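Local coordinates for CELL WALL surface anchor family protein (PDB 2X9Z) that forms the repeating backbone subunit of the pneumococcal pilus and is built from Cna-B-like domains, at least one crosslinked internally by a lysine-asparagine bond, at residues 6-9 / 10-14; 69-72 / 73-76; 232-235 / 236-239. The protein carries 1 engineered substitution. All coordinates share one frame; numbering follows the deposited sequence.

Contact 1: residues 6-9 / 10-14; sequences DKDF and KGKAN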
loop_
_atom_site.group_PDB
_atom_site.type_symbol
_atom_site.label_atom_id
_atom_site.label_comp_id
_atom_site.label_asym_id
_atom_site.label_seq_id
_atom_site.Cartn_x
_atom_site.Cartn_y
_atom_site.Cartn_z
ATOM N N ASP A 6 9.162 -4.692 -5.851
ATOM C CA ASP A 6 9.153 -5.788 -4.904
ATOM C C ASP A 6 9.331 -5.222 -3.503
ATOM O O ASP A 6 9.939 -4.159 -3.319
ATOM C CB ASP A 6 10.268 -6.782 -5.213
ATOM C CG ASP A 6 10.147 -8.059 -4.393
ATOM O OD1 ASP A 6 9.006 -8.497 -4.103
ATOM O OD2 ASP A 6 11.197 -8.630 -4.033
ATOM N N LYS A 7 8.777 -5.925 -2.523
ATOM C CA LYS A 7 8.959 -5.568 -1.134
ATOM C C LYS A 7 9.417 -6.791 -0.362
ATOM O O LYS A 7 8.857 -7.876 -0.516
ATOM C CB LYS A 7 7.660 -5.058 -0.532
ATOM C CG LYS A 7 7.831 -4.718 0.917
ATOM C CD LYS A 7 6.558 -4.315 1.572
ATOM C CE LYS A 7 6.889 -3.878 2.970
ATOM N NZ LYS A 7 5.780 -3.124 3.541
ATOM N N ASP A 8 10.429 -6.622 0.480
ATOM C CA ASP A 8 10.896 -7.737 1.293
ATOM C C ASP A 8 11.725 -7.204 2.453
ATOM O O ASP A 8 11.853 -5.992 2.640
ATOM C CB ASP A 8 11.724 -8.701 0.426
ATOM C CG ASP A 8 11.610 -10.158 0.870
ATOM O OD1 ASP A 8 11.388 -10.426 2.071
ATOM O OD2 ASP A 8 11.746 -11.043 -0.003
ATOM N N PHE A 9 12.277 -8.113 3.237
ATOM C CA PHE A 9 13.197 -7.716 4.291
ATOM C C PHE A 9 14.502 -7.213 3.685
ATOM O O PHE A 9 14.780 -7.443 2.504
ATOM C CB PHE A 9 13.434 -8.889 5.240
ATOM C CG PHE A 9 12.166 -9.442 5.820
ATOM C CD1 PHE A 9 11.749 -10.733 5.530
ATOM C CD2 PHE A 9 11.369 -8.649 6.630
ATOM C CE1 PHE A 9 10.562 -11.223 6.051
ATOM C CE2 PHE A 9 10.188 -9.141 7.162
ATOM C CZ PHE A 9 9.784 -10.434 6.865
ATOM N N LYS A 10 15.284 -6.501 4.490
ATOM C CA LYS A 10 16.555 -5.931 4.046
ATOM C C LYS A 10 17.408 -6.936 3.269
ATOM O O LYS A 10 17.648 -8.055 3.736
ATOM C CB LYS A 10 17.339 -5.389 5.246
ATOM C CG LYS A 10 18.744 -4.917 4.918
ATOM C CD LYS A 10 19.369 -4.238 6.129
ATOM C CE LYS A 10 20.735 -3.661 5.806
ATOM N NZ LYS A 10 21.711 -4.728 5.457
ATOM N N GLY A 11 17.846 -6.536 2.075
ATOM C CA GLY A 11 18.742 -7.348 1.271
ATOM C C GLY A 11 18.072 -8.383 0.385
ATOM O O GLY A 11 18.750 -9.091 -0.361
ATOM N N LYS A 12 16.748 -8.477 0.454
ATOM C CA LYS A 12 16.043 -9.571 -0.210
ATOM C C LYS A 12 15.078 -9.142 -1.312
ATOM O O LYS A 12 14.585 -9.988 -2.057
ATOM C CB LYS A 12 15.303 -10.420 0.825
ATOM C CG LYS A 12 16.215 -11.103 1.840
ATOM C CD LYS A 12 15.410 -11.991 2.786
ATOM C CE LYS A 12 16.293 -12.984 3.540
ATOM N NZ LYS A 12 17.164 -12.332 4.552
ATOM N N ALA A 13 14.809 -7.843 -1.431
ATOM C CA ALA A 13 13.879 -7.377 -2.459
ATOM C C ALA A 13 14.515 -7.432 -3.845
ATOM O O ALA A 13 15.677 -7.078 -4.020
ATOM C CB ALA A 13 13.393 -5.974 -2.152
ATOM N N ASN A 14 13.735 -7.874 -4.824
ATOM C CA ASN A 14 14.234 -8.079 -6.176
ATOM C C ASN A 14 13.058 -8.135 -7.146
ATOM O O ASN A 14 12.412 -9.172 -7.276
ATOM C CB ASN A 14 15.044 -9.378 -6.223
ATOM C CG ASN A 14 15.750 -9.588 -7.549
ATOM O OD1 ASN A 14 15.281 -9.144 -8.598
ATOM N ND2 ASN A 14 16.879 -10.290 -7.508
#

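Contact 2: residues 69-72 / 73-76; sequences KVTV and DDVA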
loop_
_atom_site.group_PDB
_atom_site.type_symbol
_atom_site.label_atom_id
_atom_site.label_comp_id
_atom_site.label_asym_id
_atom_site.label_seq_id
_atom_site.Cartn_x
_atom_site.Cartn_y
_atom_site.Cartn_z
ATOM N N LYS A 69 14.641 5.871 4.556
ATOM C CA LYS A 69 15.706 6.369 3.690
ATOM C C LYS A 69 15.357 6.038 2.243
ATOM O O LYS A 69 14.774 4.993 1.960
ATOM C CB LYS A 69 17.043 5.712 4.046
ATOM C CG LYS A 69 17.457 5.826 5.513
ATOM C CD LYS A 69 18.229 7.099 5.801
ATOM C CE LYS A 69 18.958 7.020 7.139
ATOM N NZ LYS A 69 18.014 6.900 8.271
ATOM N N VAL A 70 15.693 6.937 1.328
ATOM C CA VAL A 70 15.390 6.707 -0.082
ATOM C C VAL A 70 16.580 7.046 -0.979
ATOM O O VAL A 70 17.209 8.100 -0.831
ATOM C CB VAL A 70 14.124 7.487 -0.527
ATOM C CG1 VAL A 70 14.256 8.973 -0.230
ATOM C CG2 VAL A 70 13.829 7.245 -2.002
ATOM N N THR A 71 16.876 6.133 -1.902
ATOM C CA THR A 71 17.978 6.283 -2.839
ATOM C C THR A 71 17.493 6.023 -4.260
ATOM O O THR A 71 16.533 5.274 -4.473
ATOM C CB THR A 71 19.138 5.291 -2.530
ATOM O OG1 THR A 71 18.656 3.944 -2.616
ATOM C CG2 THR A 71 19.725 5.548 -1.140
ATOM N N VAL A 72 18.153 6.658 -5.220
ATOM C CA VAL A 72 18.002 6.308 -6.629
ATOM C C VAL A 72 19.367 5.851 -7.133
ATOM O O VAL A 72 20.354 6.570 -6.996
ATOM C CB VAL A 72 17.521 7.501 -7.465
ATOM C CG1 VAL A 72 17.459 7.115 -8.940
ATOM C CG2 VAL A 72 16.171 7.996 -6.967
ATOM N N ASP A 73 19.428 4.638 -7.683
ATOM C CA ASP A 73 20.690 4.017 -8.081
ATOM C C ASP A 73 21.727 4.117 -6.958
ATOM O O ASP A 73 22.905 4.374 -7.191
ATOM C CB ASP A 73 21.215 4.608 -9.394
ATOM C CG ASP A 73 20.365 4.211 -10.601
ATOM O OD1 ASP A 73 19.510 3.311 -10.483
ATOM O OD2 ASP A 73 20.546 4.797 -11.683
ATOM N N ASP A 74 21.260 3.899 -5.732
ATOM C CA ASP A 74 22.107 3.899 -4.537
ATOM C C ASP A 74 22.685 5.266 -4.157
ATOM O O ASP A 74 23.609 5.351 -3.346
ATOM C CB ASP A 74 23.212 2.839 -4.646
ATOM C CG ASP A 74 22.664 1.420 -4.683
ATOM O OD1 ASP A 74 21.749 1.102 -3.890
ATOM O OD2 ASP A 74 23.152 0.615 -5.503
ATOM N N VAL A 75 22.129 6.333 -4.727
ATOM C CA VAL A 75 22.486 7.689 -4.318
ATOM C C VAL A 75 21.325 8.270 -3.512
ATOM O O VAL A 75 20.193 8.311 -3.991
ATOM C CB VAL A 75 22.783 8.594 -5.533
ATOM C CG1 VAL A 75 23.136 10.005 -5.076
ATOM C CG2 VAL A 75 23.907 8.004 -6.384
ATOM N N ALA A 76 21.593 8.689 -2.277
ATOM C CA ALA A 76 20.542 9.251 -1.437
ATOM C C ALA A 76 19.919 10.478 -2.097
ATOM O O ALA A 76 20.623 11.343 -2.615
ATOM C CB ALA A 76 21.093 9.617 -0.064
HETATM O O HOH W 1 18.583 2.851 -5.211
HETATM O O HOH W 2 20.528 2.149 -1.821
#

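Contact 3: residues 232-235 / 236-239; sequences ITTA and GEIA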
loop_
_atom_site.group_PDB
_atom_site.type_symbol
_atom_site.label_atom_id
_atom_site.label_comp_id
_atom_site.label_asym_id
_atom_site.label_seq_id
_atom_site.Cartn_x
_atom_site.Cartn_y
_atom_site.Cartn_z
ATOM N N ILE A 232 -8.115 5.379 8.808
ATOM C CA ILE A 232 -9.111 4.711 9.647
ATOM C C ILE A 232 -9.481 5.583 10.841
ATOM O O ILE A 232 -8.607 6.167 11.489
ATOM C CB ILE A 232 -8.603 3.329 10.156
ATOM C CG1 ILE A 232 -8.234 2.428 8.977
ATOM C CG2 ILE A 232 -9.619 2.669 11.093
ATOM C CD1 ILE A 232 -9.318 2.278 7.947
ATOM N N THR A 233 -10.778 5.675 11.118
ATOM C CA THR A 233 -11.277 6.422 12.270
ATOM C C THR A 233 -12.071 5.542 13.233
ATOM O O THR A 233 -12.159 5.844 14.423
ATOM C CB THR A 233 -12.187 7.597 11.845
ATOM O OG1 THR A 233 -13.356 7.090 11.184
ATOM C CG2 THR A 233 -11.447 8.541 10.916
ATOM N N THR A 234 -12.636 4.452 12.717
ATOM C CA THR A 234 -13.604 3.655 13.466
ATOM C C THR A 234 -13.520 2.180 13.093
ATOM O O THR A 234 -13.517 1.843 11.915
ATOM C CB THR A 234 -15.037 4.127 13.136
ATOM O OG1 THR A 234 -15.162 5.532 13.403
ATOM C CG2 THR A 234 -16.069 3.347 13.937
ATOM N N ALA A 235 -13.462 1.297 14.083
ATOM C CA ALA A 235 -13.587 -0.131 13.801
ATOM C C ALA A 235 -14.876 -0.377 13.020
ATOM O O ALA A 235 -15.918 0.194 13.333
ATOM C CB ALA A 235 -13.578 -0.936 15.092
ATOM N N GLY A 236 -14.796 -1.202 11.984
ATOM C CA GLY A 236 -15.970 -1.539 11.197
ATOM C C GLY A 236 -16.298 -0.591 10.053
ATOM O O GLY A 236 -17.312 -0.779 9.392
ATOM N N GLU A 237 -15.452 0.412 9.808
ATOM C CA GLU A 237 -15.664 1.358 8.703
ATOM C C GLU A 237 -14.384 1.582 7.898
ATOM O O GLU A 237 -13.323 1.853 8.463
ATOM C CB GLU A 237 -16.170 2.717 9.213
ATOM C CG GLU A 237 -17.361 2.677 10.171
ATOM C CD GLU A 237 -18.685 2.292 9.509
ATOM O OE1 GLU A 237 -18.830 2.451 8.276
ATOM O OE2 GLU A 237 -19.595 1.837 10.236
ATOM N N ILE A 238 -14.499 1.480 6.579
ATOM C CA ILE A 238 -13.413 1.813 5.659
ATOM C C ILE A 238 -13.993 2.700 4.564
ATOM O O ILE A 238 -15.070 2.397 4.039
ATOM C CB ILE A 238 -12.793 0.543 5.042
ATOM C CG1 ILE A 238 -11.870 -0.143 6.054
ATOM C CG2 ILE A 238 -12.045 0.845 3.737
ATOM C CD1 ILE A 238 -11.310 -1.461 5.579
ATOM N N ALA A 239 -13.302 3.794 4.239
ATOM C CA ALA A 239 -13.758 4.719 3.205
ATOM C C ALA A 239 -12.729 4.810 2.085
ATOM O O ALA A 239 -11.517 4.833 2.326
ATOM C CB ALA A 239 -14.023 6.106 3.789
HETATM O O HOH W 3 -12.831 4.332 9.747
HETATM O O HOH W 4 -18.891 0.111 12.618
#

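Contact 1: residues 6-9 / 10-14
D6 swings its CG opposite its own backbone N (chi1 -170°), and the carboxylate then reaches the amide of N14. In F9 the ring carbon CG lies opposite the carbonyl carbon (chi1 -56°), and the ring leads away from the turn. After F9 the chain folds back, from F9 to K12, at the end of strand 4-9, an outermost strand of a five-stranded antiparallel sheet. The reversal is a type II beta turn with K10 and G11 at its corner. F9 O accepts a hydrogen bond from K12 N at 3.0 Å. G11 has a positive phi, a backbone conformation that favours glycine. Beyond the turn, A13 packs on D8, with 4.1 Å between A13 CB and D8 CB. D8 crosses K12, and D8 CG lies 3.7 Å from K12 CB. D8 OD1 accepts a hydrogen bond from F9 N at 2.7 Å. K12 NZ stays 6.6 Å from D8 OD1, with no salt bridge between them. K7 points away from the turn; its NZ is joined covalently to N132 CG, an isopeptide crosslink within the chain, and is hydrogen-bonded to D55. Both aspartates have a second partner: D8 OD2 forms a salt bridge with R19, and D6 OD1 one with K22. D6 OD2 receives N14 N on its anti lone pair at 2.8 Å, nearly straight at 169°.

Contact 2: residues 69-72 / 73-76
V72 and V75 form an antiparallel hydrogen-bonded pair, with V72 N to V75 O and V75 N to V72 O both 2.9 Å, and the chain reverses through D73 and D74. V75 CB sits 3.5 Å from V72 O. The side chains of V72 and V75 share one face, and V72 also touches L77. T71 and A76 form the next, non-hydrogen-bonded pair on the other face. Here T71 CG2 lies 3.8 Å from A76 CA. This is a two-residue beta hairpin with a type I' turn, joining strand 61-72 to the short edge strand 75-76. Both corner residues have positive phi. T71 places OG1 between its backbone N and carbonyl carbon (chi1 60°), where two waters link it to D74. One water lies 2.8 Å from T71 OG1 and accepts from D74 N. The other is 2.7 Å from T71 OG1 and donates to D74 OD1 at 2.6 Å. D73 turns to the neighbouring strand 110-120: its OD2 forms a salt bridge with K110 and its OD1 takes the amide of T111.

Contact 3: residues 232-235 / 236-239
T234 and E237 meet through backbone and side chain. E237 N donates to T234 O at 3.2 Å, with an N-H...O angle of 147°. Their side chains lie alongside each other and point the same way, with T234 CG2 4.0 Å from E237 CG. A second touch is apolar: I232 CD1 reaches across the loop to within 4.0 Å of I238 CG1, near the carbonyl of E237. The backbone bond closes a type II beta turn from T234 to E237; the isoleucine contact lies outside it, across the loop. The turn brings the chain from the loop after strand 226-229 into strand 237-243 of the Cna-B-like domain. G236 holds the third position with phi 87°, a conformation that favours glycine. Two waters fill in the next shell. One accepts a hydrogen bond from T233 N at 2.8 Å and donates to E237 O at 2.8 Å, so it bridges the mouth of the loop. The other donates to A235 O at 3.1 Å and to E237 OE2 at 3.0 Å. The E237 chain bends at chi2 (-71°), which carries its carboxylate to this water. Further out, N151 ND2 donates to T234 O and more weakly to E237 O. I238 packs on L161 of strand 159-166, and its backbone bonds to T160 and T162 of the same strand.

Contacts 1 and 2 reach the same five-stranded beta-sheet, with centres about 15 Å apart. They sit at its two outermost strands, 4-9 and 75-76. Contact 3 belongs to a different beta-sheet and a different Cna-B-like region, on the opposite side of the chain's centre, about 30 Å from contact 1 and 35 Å from contact 2, centre to centre. All three are chain reversals that are partly buried; the corner is open in contact 1, while in contact 3 G236 is buried. Contact 1 is the most ionic, with buried aspartates on the strand beside the crosslinked lysine. Contact 2 is a regular hairpin with water on one face. Contact 3 leads from a loop into a strand and combines water bridges with a small isoleucine contact.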